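Long-range contact in putative rRNA methyltransferase (Sorangium cellulosum, PDB 4RWZ), which probably methylates 16S ribosomal RNA of the small ribosomal subunit, a modification that confers resistance to aminoglycoside antibiotics: residues H24-G34 with P47-D55. Residues are numbered along the deposited sequence; the frame is centred on the assembly and turned at random. Where two conformers were deposited one is given.
Sequences HARVLIDVGTG and PDTYCIGVD
His24 turns its ring across the start of strand 49-55, and Tyr50 packs its CB and one ring edge over a face of the imidazole. The two rings form a T-shaped pair, with planes at 61°. Tyr50 CD1 approaches His24 CE1 to 3.8 Å. His24 ND1 bonds to Leu21 O, which helps fix the rotation of the ring. Tyr50 CG lies anti to the backbone N (chi1 -163°), which swings the phenol along the sheet to where Ile52 CD1 meets its rim.

From here the strands run parallel. Backbone bonds alternate from Tyr50 N to Arg26 O through Val54 N to Asp30 O. On the face of Val27, Ile29, Ile52 and Val54, the branches lie against one another. Ile29 and Ile52 point the same way, side by side. Ile29 CG2 reaches diagonally to Val54 CG2, 3.8 Å away. On the other face, the Thr49 methyl CG2 wedges against Leu28 CB at 3.8 Å, and Leu28 CD2 rests on Cys51 SG at 3.9 Å. Gly53 adds no bump next to Asp30, and Thr33 folds back into this dip, OG1 4.0 Å from Gly53 CA. The Thr33 hydroxyl donates to Asp30 OD2 at 2.7 Å, which ties the turn to its own strand.

At the end of strand 49-55, Asp55 OD2 accepts a bond from Gly34 N, in the turn after strand 26-31, at 2.9 Å and from above the carboxylate plane. Asp55 OD1 also forms a salt bridge with Arg60.

This is a right-handed beta-alpha-beta crossover of the Rossmann-like methyltransferase fold. The glycine-bearing turn and the acidic end of the second strand are where such enzymes commonly bind S-adenosylmethionine. Helix 37-45 covers Leu28, Asp30 and Thr33, while helix 14-21 packs on Val27 and Tyr50. Strand 98-104 pairs with the far side of strand 26-31.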
# COMPACT_ATOMS: atom_id res chain seq x y z
N HIS A 24 -3.61 2.87 19.02
CA HIS A 24 -3.46 3.75 17.87
C HIS A 24 -4.81 4.08 17.23
O HIS A 24 -5.63 3.20 17.00
CB HIS A 24 -2.54 3.11 16.84
CG HIS A 24 -1.18 2.80 17.37
ND1 HIS A 24 -0.87 1.59 17.95
CD2 HIS A 24 -0.05 3.54 17.40
CE1 HIS A 24 0.39 1.61 18.35
NE2 HIS A 24 0.92 2.78 18.01
N ALA A 25 -5.00 5.35 16.91
CA ALA A 25 -6.25 5.82 16.36
C ALA A 25 -6.42 5.50 14.87
O ALA A 25 -7.54 5.38 14.38
CB ALA A 25 -6.38 7.32 16.58
N ARG A 26 -5.31 5.41 14.14
CA ARG A 26 -5.36 5.21 12.69
C ARG A 26 -4.35 4.18 12.25
O ARG A 26 -3.38 3.90 12.97
CB ARG A 26 -5.09 6.53 11.96
CG ARG A 26 -6.24 7.57 12.11
CD ARG A 26 -5.88 8.93 11.54
NE ARG A 26 -5.75 8.95 10.08
CZ ARG A 26 -6.77 9.01 9.23
NH1 ARG A 26 -8.02 9.05 9.69
NH2 ARG A 26 -6.56 9.03 7.92
N VAL A 27 -4.58 3.63 11.06
CA VAL A 27 -3.66 2.69 10.44
C VAL A 27 -3.37 3.11 9.02
O VAL A 27 -4.27 3.48 8.25
CB VAL A 27 -4.28 1.26 10.39
CG1 VAL A 27 -3.32 0.27 9.68
CG2 VAL A 27 -4.64 0.79 11.80
N LEU A 28 -2.08 3.09 8.67
CA LEU A 28 -1.63 3.36 7.32
C LEU A 28 -0.96 2.10 6.81
O LEU A 28 -0.22 1.46 7.56
CB LEU A 28 -0.61 4.52 7.35
CG LEU A 28 0.33 4.71 6.19
CD1 LEU A 28 -0.40 5.18 4.93
CD2 LEU A 28 1.42 5.77 6.58
N ILE A 29 -1.29 1.69 5.58
CA ILE A 29 -0.56 0.57 4.97
C ILE A 29 0.02 1.06 3.68
O ILE A 29 -0.68 1.63 2.83
CB ILE A 29 -1.48 -0.64 4.73
CG1 ILE A 29 -2.07 -1.07 6.11
CG2 ILE A 29 -0.68 -1.78 3.99
CD1 ILE A 29 -3.08 -2.29 5.98
N ASP A 30 1.32 0.83 3.49
CA ASP A 30 2.00 1.28 2.28
C ASP A 30 2.39 0.04 1.49
O ASP A 30 3.23 -0.71 1.94
CB ASP A 30 3.28 2.06 2.69
CG ASP A 30 4.07 2.61 1.47
OD1 ASP A 30 3.41 3.12 0.52
OD2 ASP A 30 5.37 2.62 1.47
N VAL A 31 1.80 -0.19 0.32
CA VAL A 31 2.04 -1.44 -0.43
C VAL A 31 3.15 -1.21 -1.43
O VAL A 31 3.14 -0.18 -2.14
CB VAL A 31 0.72 -1.85 -1.14
CG1 VAL A 31 0.94 -3.00 -2.09
CG2 VAL A 31 -0.24 -2.24 -0.08
N GLY A 32 4.14 -2.11 -1.44
CA GLY A 32 5.31 -1.97 -2.29
C GLY A 32 6.23 -0.94 -1.70
O GLY A 32 6.72 -0.03 -2.38
N THR A 33 6.51 -1.08 -0.42
CA THR A 33 7.20 0.02 0.29
C THR A 33 8.72 0.11 -0.03
O THR A 33 9.41 1.08 0.36
CB THR A 33 6.95 -0.16 1.80
OG1 THR A 33 7.27 1.03 2.51
CG2 THR A 33 7.87 -1.26 2.33
N GLY A 34 9.26 -0.90 -0.72
CA GLY A 34 10.68 -0.84 -1.05
C GLY A 34 11.57 -0.85 0.18
O GLY A 34 11.47 -1.73 1.03
N PRO A 47 2.47 9.89 15.39
CA PRO A 47 2.62 8.90 16.46
C PRO A 47 1.30 8.20 16.80
O PRO A 47 1.28 7.13 17.41
CB PRO A 47 3.12 9.73 17.67
CG PRO A 47 2.77 11.20 17.29
CD PRO A 47 2.92 11.24 15.80
N ASP A 48 0.20 8.76 16.34
CA ASP A 48 -1.13 8.19 16.59
C ASP A 48 -1.53 7.17 15.52
O ASP A 48 -2.61 6.58 15.61
CB ASP A 48 -2.19 9.29 16.72
CG ASP A 48 -2.60 9.91 15.37
OD1 ASP A 48 -1.92 9.75 14.31
OD2 ASP A 48 -3.64 10.61 15.38
N THR A 49 -0.68 6.99 14.52
CA THR A 49 -0.97 6.07 13.43
C THR A 49 -0.04 4.87 13.47
O THR A 49 1.19 5.04 13.60
CB THR A 49 -0.85 6.82 12.07
OG1 THR A 49 -1.69 8.01 12.12
CG2 THR A 49 -1.17 5.91 10.84
N TYR A 50 -0.61 3.67 13.37
CA TYR A 50 0.20 2.47 13.19
C TYR A 50 0.50 2.34 11.71
O TYR A 50 -0.41 2.21 10.89
CB TYR A 50 -0.54 1.23 13.75
CG TYR A 50 0.38 0.03 13.97
CD1 TYR A 50 1.23 -0.03 15.08
CD2 TYR A 50 0.41 -1.03 13.07
CE1 TYR A 50 2.06 -1.09 15.29
CE2 TYR A 50 1.26 -2.13 13.27
CZ TYR A 50 2.09 -2.15 14.39
OH TYR A 50 2.95 -3.22 14.65
N CYS A 51 1.78 2.35 11.33
CA CYS A 51 2.18 2.43 9.91
C CYS A 51 2.81 1.13 9.48
O CYS A 51 3.76 0.69 10.12
CB CYS A 51 3.19 3.53 9.72
SG CYS A 51 2.54 5.17 10.29
N ILE A 52 2.28 0.51 8.44
CA ILE A 52 2.71 -0.82 8.02
C ILE A 52 3.23 -0.74 6.62
O ILE A 52 2.51 -0.31 5.73
CB ILE A 52 1.52 -1.83 8.07
CG1 ILE A 52 0.91 -1.83 9.48
CG2 ILE A 52 2.02 -3.21 7.64
CD1 ILE A 52 -0.34 -2.82 9.61
N GLY A 53 4.49 -1.14 6.40
CA GLY A 53 5.00 -1.18 5.03
C GLY A 53 5.00 -2.65 4.58
O GLY A 53 5.35 -3.54 5.37
N VAL A 54 4.61 -2.89 3.33
CA VAL A 54 4.53 -4.27 2.77
C VAL A 54 5.39 -4.33 1.54
O VAL A 54 5.33 -3.43 0.72
CB VAL A 54 3.06 -4.58 2.34
CG1 VAL A 54 2.89 -6.05 1.86
CG2 VAL A 54 2.11 -4.34 3.48
N ASP A 55 6.19 -5.40 1.35
CA ASP A 55 6.95 -5.52 0.13
C ASP A 55 7.22 -7.01 -0.09
O ASP A 55 7.31 -7.74 0.87
CB ASP A 55 8.31 -4.80 0.28
CG ASP A 55 9.02 -4.62 -1.06
OD1 ASP A 55 9.79 -5.54 -1.51
OD2 ASP A 55 8.82 -3.57 -1.70